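D-alanyl transferase DltD (Enterococcus faecalis, PDB 6O93) probably transfers D-alanine onto lipoteichoic acid during the building of the Gram-positive cell wall, using an SGNH-hydrolase-like domain. Local coordinates at residues 141-146 against 381-386; 271-276 against 320-325. All coordinates share one frame; numbering follows the deposited sequence.

Helix 272-285 connects the two contacts: its first turn supplies one side of contact 2, beside helix 309-324, and the stacked tyrosine pair of contact 1, about 12 Å away centre to centre, packs against the same helix. The two touch directly. Tyr143 OH of contact 1 stands 2.7 Å from Asp275 OD1 of contact 2, a probable hydrogen bond. Tyr383 CD1 packs 3.6 Å from Gly274 O. In sequence, contact 2 is nested inside the loop that contact 1 closes. It is also the deeper one, its centre about 14 Å from the centre of the chain, against about 20 Å for contact 1, and the Phe276 side chain lies about 13 Å from the bound sodium ion, held at Ser46, Glu48 and Ser104.

Contact 1. Residues 141-146 against 381-386; sequences DQYLAQ and RFYQTD
An offset aromatic stack, Tyr143 on Tyr383, joins helix 139-148 to the C-terminal segment of DltD, where a short 3-10 turn runs into helix 385-388. The ring centroids are 4.5 Å apart and the planes are tilted by only 20°, so the rings lie nearly flat on one another but displaced. Tyr383 CD1 sits over one face of the Tyr143 ring, toward its rim, and comes to 3.4 Å from Tyr143 CG. In return, Tyr143 CB lies above the middle of the Tyr383 ring, 3.9 Å from its centroid, in a CH-pi contact. The slip therefore places the root of one side chain, rather than its ring centre, over the other ring. Tyr143 reaches across with CG anti to its backbone nitrogen (chi1 177°), and Tyr143 CE1 lies 3.6 Å from Tyr383 O.

Both rings are buried, and each hydroxyl has a polar partner beyond the stack: Tyr143 OH bonds to Asp275 OD1 and Tyr383 OH to Glu281 OE1. Since both acids belong to helix 272-285, the phenol ends of the pair are tied to one helix, which would restrain sliding of the rings. Tyr383 O is taken by Gln388 NE2, a link from the 3-10 turn to the end of helix 385-388.

The Tyr383 side chain also rests on Gln277 and Ala278 of helix 272-285, while next to it Phe382 packs on Tyr321 and Gln322 of helix 309-324. On helix 139-148, Ala145 meets Leu164 and Leu167 of helix 158-168.

Contact 2. Residues 271-276 against 320-325; sequences PEYGDF and KYQLQE
Gln322 loses the most surface here, and it spends its amide on a backbone carbonyl: NE2 donates to Tyr273 O at 3.2 Å, with an almost straight N-H...O angle of 175°. The acceptor lies in the amide plane of Gln322, whereas the nitrogen is tilted 23° from the carbonyl plane of Tyr273. CG of Gln322 points away from its own backbone N, and the chain, extended beyond it, carries the amide to helix 272-285. NE2 also bonds to Gln277 OE1, and OE1 accepts from Trp387 NE1, so both ends of this buried amide are gripped and its rotation is fixed. The same OE1 stands at the edge of the Tyr273 ring, 3.9 Å from CD1.

Helix 272-285 leads into strand 289-294 and helix 309-324 follows it, crossing over to the parallel edge strand 331-333, in this SGNH-hydrolase-like fold; their short segments run side by side at 22°, with axes 11.7 Å apart.

Phe276, next in buried area, lies alongside Gln322 but points the opposite way, its CD2 3.9 Å from Gln322 NE2. Its CZ meets Leu323 CD2 at 3.6 Å, the two side chains set roughly perpendicular, and both Phe276 and Leu323 rest on Phe292 of strand 289-294.

Contact 1. Residues 141-146 against 381-386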
ATOM      1  N   ASP A 141     -16.130   8.373  -8.435  1.00 24.31           N
ATOM      2  CA  ASP A 141     -16.280   7.523  -9.612  1.00 22.69           C
ATOM      3  C   ASP A 141     -15.832   8.249 -10.869  1.00 21.95           C
ATOM      4  O   ASP A 141     -15.216   7.648 -11.759  1.00 21.07           O
ATOM      5  CB  ASP A 141     -17.733   7.071  -9.753  1.00 23.75           C
ATOM      6  CG  ASP A 141     -18.158   6.129  -8.651  1.00 23.92           C
ATOM      7  OD1 ASP A 141     -17.364   5.237  -8.293  1.00 24.09           O
ATOM      8  OD2 ASP A 141     -19.284   6.284  -8.141  1.00 25.15           O
ATOM      9  N   GLN A 142     -16.134   9.545 -10.962  1.00 22.70           N
ATOM     10  CA  GLN A 142     -15.738  10.316 -12.135  1.00 23.40           C
ATOM     11  C   GLN A 142     -14.235  10.550 -12.155  1.00 22.65           C
ATOM     12  O   GLN A 142     -13.618  10.559 -13.227  1.00 23.21           O
ATOM     13  CB  GLN A 142     -16.492  11.643 -12.169  1.00 25.49           C
ATOM     14  CG  GLN A 142     -18.002  11.480 -12.170  1.00 27.81           C
ATOM     15  CD  GLN A 142     -18.730  12.792 -12.374  1.00 30.22           C
ATOM     16  OE1 GLN A 142     -19.020  13.513 -11.418  1.00 31.95           O
ATOM     17  NE2 GLN A 142     -19.032  13.109 -13.629  1.00 29.77           N
ATOM     18  N   TYR A 143     -13.622  10.745 -10.984  1.00 21.71           N
ATOM     19  CA  TYR A 143     -12.172  10.891 -10.943  1.00 20.44           C
ATOM     20  C   TYR A 143     -11.481   9.596 -11.349  1.00 19.91           C
ATOM     21  O   TYR A 143     -10.510   9.617 -12.115  1.00 18.72           O
ATOM     22  CB  TYR A 143     -11.709  11.323  -9.549  1.00 19.47           C
ATOM     23  CG  TYR A 143     -10.204  11.407  -9.451  1.00 18.38           C
ATOM     24  CD1 TYR A 143      -9.524  12.539  -9.881  1.00 18.66           C
ATOM     25  CD2 TYR A 143      -9.458  10.344  -8.957  1.00 18.08           C
ATOM     26  CE1 TYR A 143      -8.145  12.616  -9.807  1.00 17.26           C
ATOM     27  CE2 TYR A 143      -8.079  10.413  -8.882  1.00 17.70           C
ATOM     28  CZ  TYR A 143      -7.431  11.552  -9.309  1.00 16.89           C
ATOM     29  OH  TYR A 143      -6.060  11.627  -9.238  1.00 18.06           O
ATOM     30  N   LEU A 144     -11.966   8.457 -10.848  1.00 20.01           N
ATOM     31  CA  LEU A 144     -11.414   7.172 -11.267  1.00 20.28           C
ATOM     32  C   LEU A 144     -11.525   7.003 -12.776  1.00 18.64           C
ATOM     33  O   LEU A 144     -10.566   6.589 -13.437  1.00 17.44           O
ATOM     34  CB  LEU A 144     -12.134   6.030 -10.552  1.00 21.51           C
ATOM     35  CG  LEU A 144     -11.767   5.783  -9.092  1.00 22.68           C
ATOM     36  CD1 LEU A 144     -12.697   4.742  -8.496  1.00 22.49           C
ATOM     37  CD2 LEU A 144     -10.318   5.337  -8.971  1.00 23.91           C
ATOM     38  N   ALA A 145     -12.693   7.320 -13.339  1.00 19.30           N
ATOM     39  CA  ALA A 145     -12.880   7.204 -14.782  1.00 20.03           C
ATOM     40  C   ALA A 145     -11.872   8.063 -15.537  1.00 20.03           C
ATOM     41  O   ALA A 145     -11.247   7.604 -16.501  1.00 18.74           O
ATOM     42  CB  ALA A 145     -14.309   7.601 -15.154  1.00 20.84           C
ATOM     43  N   GLN A 146     -11.702   9.316 -15.111  1.00 21.41           N
ATOM     44  CA  GLN A 146     -10.769  10.212 -15.786  1.00 24.33           C
ATOM     45  C   GLN A 146      -9.353   9.646 -15.770  1.00 22.06           C
ATOM     46  O   GLN A 146      -8.664   9.636 -16.797  1.00 22.63           O
ATOM     47  CB  GLN A 146     -10.811  11.594 -15.129  1.00 29.38           C
ATOM     48  CG  GLN A 146      -9.841  12.616 -15.726  1.00 33.49           C
ATOM     49  CD  GLN A 146      -8.477  12.609 -15.047  1.00 36.26           C
ATOM     50  OE1 GLN A 146      -7.455  12.366 -15.688  1.00 37.72           O
ATOM     51  NE2 GLN A 146      -8.459  12.888 -13.748  1.00 36.43           N
ATOM     52  N   ARG A 381     -12.539  18.428  -3.393  1.00 23.03           N
ATOM     53  CA  ARG A 381     -11.603  19.353  -4.019  1.00 22.83           C
ATOM     54  C   ARG A 381     -10.165  18.855  -3.950  1.00 20.83           C
ATOM     55  O   ARG A 381      -9.310  19.370  -4.679  1.00 19.86           O
ATOM     56  CB  ARG A 381     -11.738  20.729  -3.368  1.00 24.40           C
ATOM     57  CG  ARG A 381     -13.132  21.326  -3.547  1.00 28.37           C
ATOM     58  CD  ARG A 381     -13.307  22.647  -2.819  1.00 32.33           C
ATOM     59  NE  ARG A 381     -13.086  22.522  -1.381  1.00 34.51           N
ATOM     60  CZ  ARG A 381     -13.363  23.473  -0.496  1.00 35.99           C
ATOM     61  NH1 ARG A 381     -13.881  24.627  -0.895  1.00 38.25           N
ATOM     62  NH2 ARG A 381     -13.126  23.270   0.793  1.00 35.51           N
ATOM     63  N   PHE A 382      -9.878  17.860  -3.108  1.00 19.61           N
ATOM     64  CA  PHE A 382      -8.557  17.244  -3.100  1.00 19.79           C
ATOM     65  C   PHE A 382      -8.293  16.402  -4.344  1.00 20.72           C
ATOM     66  O   PHE A 382      -7.158  15.949  -4.533  1.00 21.51           O
ATOM     67  CB  PHE A 382      -8.381  16.385  -1.846  1.00 19.94           C
ATOM     68  CG  PHE A 382      -8.101  17.179  -0.595  1.00 20.24           C
ATOM     69  CD1 PHE A 382      -6.848  17.729  -0.374  1.00 20.23           C
ATOM     70  CD2 PHE A 382      -9.087  17.369   0.364  1.00 20.34           C
ATOM     71  CE1 PHE A 382      -6.584  18.458   0.774  1.00 19.75           C
ATOM     72  CE2 PHE A 382      -8.827  18.098   1.515  1.00 20.11           C
ATOM     73  CZ  PHE A 382      -7.576  18.641   1.719  1.00 19.29           C
ATOM     74  N   TYR A 383      -9.304  16.176  -5.188  1.00 20.13           N
ATOM     75  CA  TYR A 383      -9.093  15.534  -6.481  1.00 20.68           C
ATOM     76  C   TYR A 383      -8.514  16.484  -7.521  1.00 21.04           C
ATOM     77  O   TYR A 383      -7.986  16.021  -8.538  1.00 21.73           O
ATOM     78  CB  TYR A 383     -10.415  14.982  -7.026  1.00 20.77           C
ATOM     79  CG  TYR A 383     -10.903  13.693  -6.399  1.00 20.68           C
ATOM     80  CD1 TYR A 383     -10.062  12.597  -6.255  1.00 20.19           C
ATOM     81  CD2 TYR A 383     -12.219  13.569  -5.968  1.00 21.26           C
ATOM     82  CE1 TYR A 383     -10.518  11.416  -5.693  1.00 20.24           C
ATOM     83  CE2 TYR A 383     -12.681  12.397  -5.405  1.00 21.32           C
ATOM     84  CZ  TYR A 383     -11.827  11.324  -5.270  1.00 20.79           C
ATOM     85  OH  TYR A 383     -12.285  10.157  -4.709  1.00 21.80           O
ATOM     86  N   GLN A 384      -8.604  17.791  -7.294  1.00 20.53           N
ATOM     87  CA  GLN A 384      -8.346  18.771  -8.337  1.00 22.05           C
ATOM     88  C   GLN A 384      -6.851  18.945  -8.590  1.00 23.22           C
ATOM     89  O   GLN A 384      -6.004  18.688  -7.729  1.00 21.59           O
ATOM     90  CB  GLN A 384      -8.969  20.116  -7.963  1.00 22.60           C
ATOM     91  CG  GLN A 384     -10.483  20.081  -7.858  1.00 25.05           C
ATOM     92  CD  GLN A 384     -11.065  21.405  -7.408  1.00 26.91           C
ATOM     93  OE1 GLN A 384     -10.332  22.346  -7.093  1.00 27.58           O
ATOM     94  NE2 GLN A 384     -12.389  21.486  -7.374  1.00 27.74           N
ATOM     95  N   THR A 385      -6.540  19.401  -9.805  1.00 25.79           N
ATOM     96  CA  THR A 385      -5.154  19.641 -10.190  1.00 26.33           C
ATOM     97  C   THR A 385      -4.491  20.693  -9.308  1.00 25.58           C
ATOM     98  O   THR A 385      -3.280  20.621  -9.068  1.00 25.42           O
ATOM     99  CB  THR A 385      -5.088  20.073 -11.656  1.00 28.49           C
ATOM    100  OG1 THR A 385      -5.493  18.983 -12.493  1.00 29.90           O
ATOM    101  CG2 THR A 385      -3.674  20.504 -12.031  1.00 29.47           C
ATOM    102  N   ASP A 386      -5.253  21.677  -8.820  1.00 24.66           N
ATOM    103  CA  ASP A 386      -4.642  22.719  -7.999  1.00 24.84           C
ATOM    104  C   ASP A 386      -4.147  22.165  -6.667  1.00 22.46           C
ATOM    105  O   ASP A 386      -3.213  22.723  -6.081  1.00 22.68           O
ATOM    106  CB  ASP A 386      -5.621  23.880  -7.783  1.00 27.59           C
ATOM    107  CG  ASP A 386      -6.876  23.472  -7.031  1.00 29.67           C
ATOM    108  OD1 ASP A 386      -7.174  22.262  -6.955  1.00 29.61           O
ATOM    109  OD2 ASP A 386      -7.571  24.377  -6.520  1.00 30.95           O
TER

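Contact 2. Residues 271-276 against 320-325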
ATOM      1  N   PRO A 271       0.119  13.776  -9.577  1.00 17.94           N
ATOM      2  CA  PRO A 271      -1.240  13.217  -9.638  1.00 17.59           C
ATOM      3  C   PRO A 271      -1.510  12.195  -8.550  1.00 16.79           C
ATOM      4  O   PRO A 271      -2.678  11.871  -8.300  1.00 16.37           O
ATOM      5  CB  PRO A 271      -1.297  12.576 -11.033  1.00 18.89           C
ATOM      6  CG  PRO A 271      -0.225  13.244 -11.814  1.00 19.55           C
ATOM      7  CD  PRO A 271       0.855  13.566 -10.836  1.00 18.58           C
ATOM      8  N   GLU A 272      -0.468  11.676  -7.895  1.00 16.47           N
ATOM      9  CA  GLU A 272      -0.668  10.686  -6.843  1.00 16.54           C
ATOM     10  C   GLU A 272      -1.459  11.264  -5.677  1.00 16.17           C
ATOM     11  O   GLU A 272      -2.138  10.519  -4.962  1.00 14.78           O
ATOM     12  CB  GLU A 272       0.686  10.155  -6.365  1.00 17.95           C
ATOM     13  CG  GLU A 272       0.606   9.065  -5.296  1.00 16.78           C
ATOM     14  CD  GLU A 272       0.068   7.751  -5.828  1.00 16.59           C
ATOM     15  OE1 GLU A 272       0.041   7.569  -7.064  1.00 16.25           O
ATOM     16  OE2 GLU A 272      -0.326   6.895  -5.007  1.00 16.33           O
ATOM     17  N   TYR A 273      -1.382  12.581  -5.461  1.00 17.49           N
ATOM     18  CA  TYR A 273      -2.203  13.198  -4.424  1.00 17.63           C
ATOM     19  C   TYR A 273      -3.682  13.037  -4.741  1.00 18.26           C
ATOM     20  O   TYR A 273      -4.500  12.828  -3.836  1.00 18.28           O
ATOM     21  CB  TYR A 273      -1.844  14.678  -4.266  1.00 18.67           C
ATOM     22  CG  TYR A 273      -0.466  14.890  -3.690  1.00 17.95           C
ATOM     23  CD1 TYR A 273      -0.221  14.684  -2.339  1.00 17.36           C
ATOM     24  CD2 TYR A 273       0.593  15.288  -4.496  1.00 18.60           C
ATOM     25  CE1 TYR A 273       1.036  14.869  -1.805  1.00 17.21           C
ATOM     26  CE2 TYR A 273       1.856  15.478  -3.972  1.00 18.61           C
ATOM     27  CZ  TYR A 273       2.071  15.264  -2.624  1.00 17.58           C
ATOM     28  OH  TYR A 273       3.323  15.446  -2.093  1.00 18.44           O
ATOM     29  N   GLY A 274      -4.042  13.123  -6.023  1.00 18.24           N
ATOM     30  CA  GLY A 274      -5.411  12.835  -6.418  1.00 18.74           C
ATOM     31  C   GLY A 274      -5.747  11.358  -6.319  1.00 18.65           C
ATOM     32  O   GLY A 274      -6.828  10.989  -5.851  1.00 19.82           O
ATOM     33  N   ASP A 275      -4.831  10.492  -6.762  1.00 17.64           N
ATOM     34  CA  ASP A 275      -5.064   9.056  -6.652  1.00 18.10           C
ATOM     35  C   ASP A 275      -5.154   8.635  -5.192  1.00 17.79           C
ATOM     36  O   ASP A 275      -5.942   7.749  -4.836  1.00 16.25           O
ATOM     37  CB  ASP A 275      -3.951   8.286  -7.363  1.00 17.21           C
ATOM     38  CG  ASP A 275      -3.910   8.560  -8.848  1.00 18.12           C
ATOM     39  OD1 ASP A 275      -4.826   9.240  -9.359  1.00 18.60           O
ATOM     40  OD2 ASP A 275      -2.955   8.098  -9.507  1.00 19.01           O
ATOM     41  N   PHE A 276      -4.347   9.261  -4.333  1.00 17.44           N
ATOM     42  CA  PHE A 276      -4.438   9.009  -2.900  1.00 16.61           C
ATOM     43  C   PHE A 276      -5.803   9.416  -2.364  1.00 17.02           C
ATOM     44  O   PHE A 276      -6.381   8.722  -1.520  1.00 16.54           O
ATOM     45  CB  PHE A 276      -3.320   9.760  -2.181  1.00 16.83           C
ATOM     46  CG  PHE A 276      -3.309   9.563  -0.695  1.00 17.88           C
ATOM     47  CD1 PHE A 276      -3.325   8.290  -0.150  1.00 18.14           C
ATOM     48  CD2 PHE A 276      -3.254  10.651   0.156  1.00 18.53           C
ATOM     49  CE1 PHE A 276      -3.305   8.109   1.218  1.00 17.80           C
ATOM     50  CE2 PHE A 276      -3.229  10.473   1.527  1.00 19.11           C
ATOM     51  CZ  PHE A 276      -3.255   9.201   2.056  1.00 18.45           C
ATOM     52  N   LYS A 320      -0.166  14.911   5.530  1.00 19.77           N
ATOM     53  CA  LYS A 320      -0.848  14.973   6.817  1.00 21.02           C
ATOM     54  C   LYS A 320      -1.949  16.025   6.815  1.00 20.59           C
ATOM     55  O   LYS A 320      -2.935  15.884   7.546  1.00 21.43           O
ATOM     56  CB  LYS A 320       0.157  15.239   7.939  1.00 23.30           C
ATOM     57  CG  LYS A 320       1.092  14.065   8.202  1.00 25.09           C
ATOM     58  CD  LYS A 320       1.820  14.187   9.531  1.00 27.22           C
ATOM     59  CE  LYS A 320       2.772  15.364   9.547  1.00 30.00           C
ATOM     60  NZ  LYS A 320       3.561  15.409  10.810  1.00 31.62           N
ATOM     61  N   TYR A 321      -1.812  17.074   6.002  1.00 18.89           N
ATOM     62  CA  TYR A 321      -2.908  18.026   5.861  1.00 19.03           C
ATOM     63  C   TYR A 321      -4.101  17.374   5.173  1.00 18.20           C
ATOM     64  O   TYR A 321      -5.237  17.474   5.649  1.00 18.27           O
ATOM     65  CB  TYR A 321      -2.456  19.260   5.081  1.00 18.91           C
ATOM     66  CG  TYR A 321      -3.539  20.311   4.971  1.00 18.33           C
ATOM     67  CD1 TYR A 321      -3.752  21.221   5.994  1.00 19.70           C
ATOM     68  CD2 TYR A 321      -4.356  20.381   3.852  1.00 18.30           C
ATOM     69  CE1 TYR A 321      -4.744  22.178   5.907  1.00 20.58           C
ATOM     70  CE2 TYR A 321      -5.353  21.336   3.754  1.00 19.22           C
ATOM     71  CZ  TYR A 321      -5.542  22.232   4.785  1.00 20.53           C
ATOM     72  OH  TYR A 321      -6.529  23.188   4.697  1.00 21.19           O
ATOM     73  N   GLN A 322      -3.855  16.697   4.052  1.00 18.32           N
ATOM     74  CA  GLN A 322      -4.933  16.027   3.332  1.00 19.30           C
ATOM     75  C   GLN A 322      -5.632  15.005   4.222  1.00 20.09           C
ATOM     76  O   GLN A 322      -6.855  14.838   4.148  1.00 20.52           O
ATOM     77  CB  GLN A 322      -4.371  15.363   2.074  1.00 17.99           C
ATOM     78  CG  GLN A 322      -5.406  14.736   1.157  1.00 17.34           C
ATOM     79  CD  GLN A 322      -4.809  14.315  -0.178  1.00 16.39           C
ATOM     80  OE1 GLN A 322      -3.656  14.628  -0.481  1.00 15.79           O
ATOM     81  NE2 GLN A 322      -5.593  13.603  -0.979  1.00 15.36           N
ATOM     82  N   LEU A 323      -4.871  14.317   5.073  1.00 20.02           N
ATOM     83  CA  LEU A 323      -5.463  13.354   5.996  1.00 20.40           C
ATOM     84  C   LEU A 323      -6.226  14.062   7.110  1.00 21.38           C
ATOM     85  O   LEU A 323      -7.447  13.911   7.238  1.00 20.87           O
ATOM     86  CB  LEU A 323      -4.373  12.453   6.577  1.00 19.70           C
ATOM     87  CG  LEU A 323      -3.728  11.477   5.589  1.00 19.49           C
ATOM     88  CD1 LEU A 323      -2.492  10.835   6.201  1.00 20.11           C
ATOM     89  CD2 LEU A 323      -4.728  10.413   5.163  1.00 18.78           C
ATOM     90  N   GLN A 324      -5.515  14.848   7.924  1.00 22.73           N
ATOM     91  CA  GLN A 324      -6.130  15.468   9.095  1.00 24.29           C
ATOM     92  C   GLN A 324      -7.310  16.350   8.707  1.00 23.72           C
ATOM     93  O   GLN A 324      -8.327  16.382   9.408  1.00 24.83           O
ATOM     94  CB  GLN A 324      -5.087  16.285   9.857  1.00 27.78           C
ATOM     95  CG  GLN A 324      -4.029  15.450  10.556  1.00 31.11           C
ATOM     96  CD  GLN A 324      -4.502  14.914  11.892  1.00 35.89           C
ATOM     97  OE1 GLN A 324      -5.610  15.216  12.340  1.00 37.78           O
ATOM     98  NE2 GLN A 324      -3.661  14.118  12.543  1.00 37.58           N
ATOM     99  N   GLU A 325      -7.191  17.077   7.596  1.00 22.73           N
ATOM    100  CA  GLU A 325      -8.256  17.975   7.172  1.00 22.08           C
ATOM    101  C   GLU A 325      -9.572  17.243   6.944  1.00 20.53           C
ATOM    102  O   GLU A 325     -10.637  17.864   7.039  1.00 20.28           O
ATOM    103  CB  GLU A 325      -7.826  18.709   5.898  1.00 22.35           C
ATOM    104  CG  GLU A 325      -8.889  19.584   5.260  1.00 24.62           C
ATOM    105  CD  GLU A 325      -9.301  20.752   6.129  1.00 28.04           C
ATOM    106  OE1 GLU A 325      -8.708  20.938   7.216  1.00 28.99           O
ATOM    107  OE2 GLU A 325     -10.220  21.490   5.716  1.00 29.46           O
TER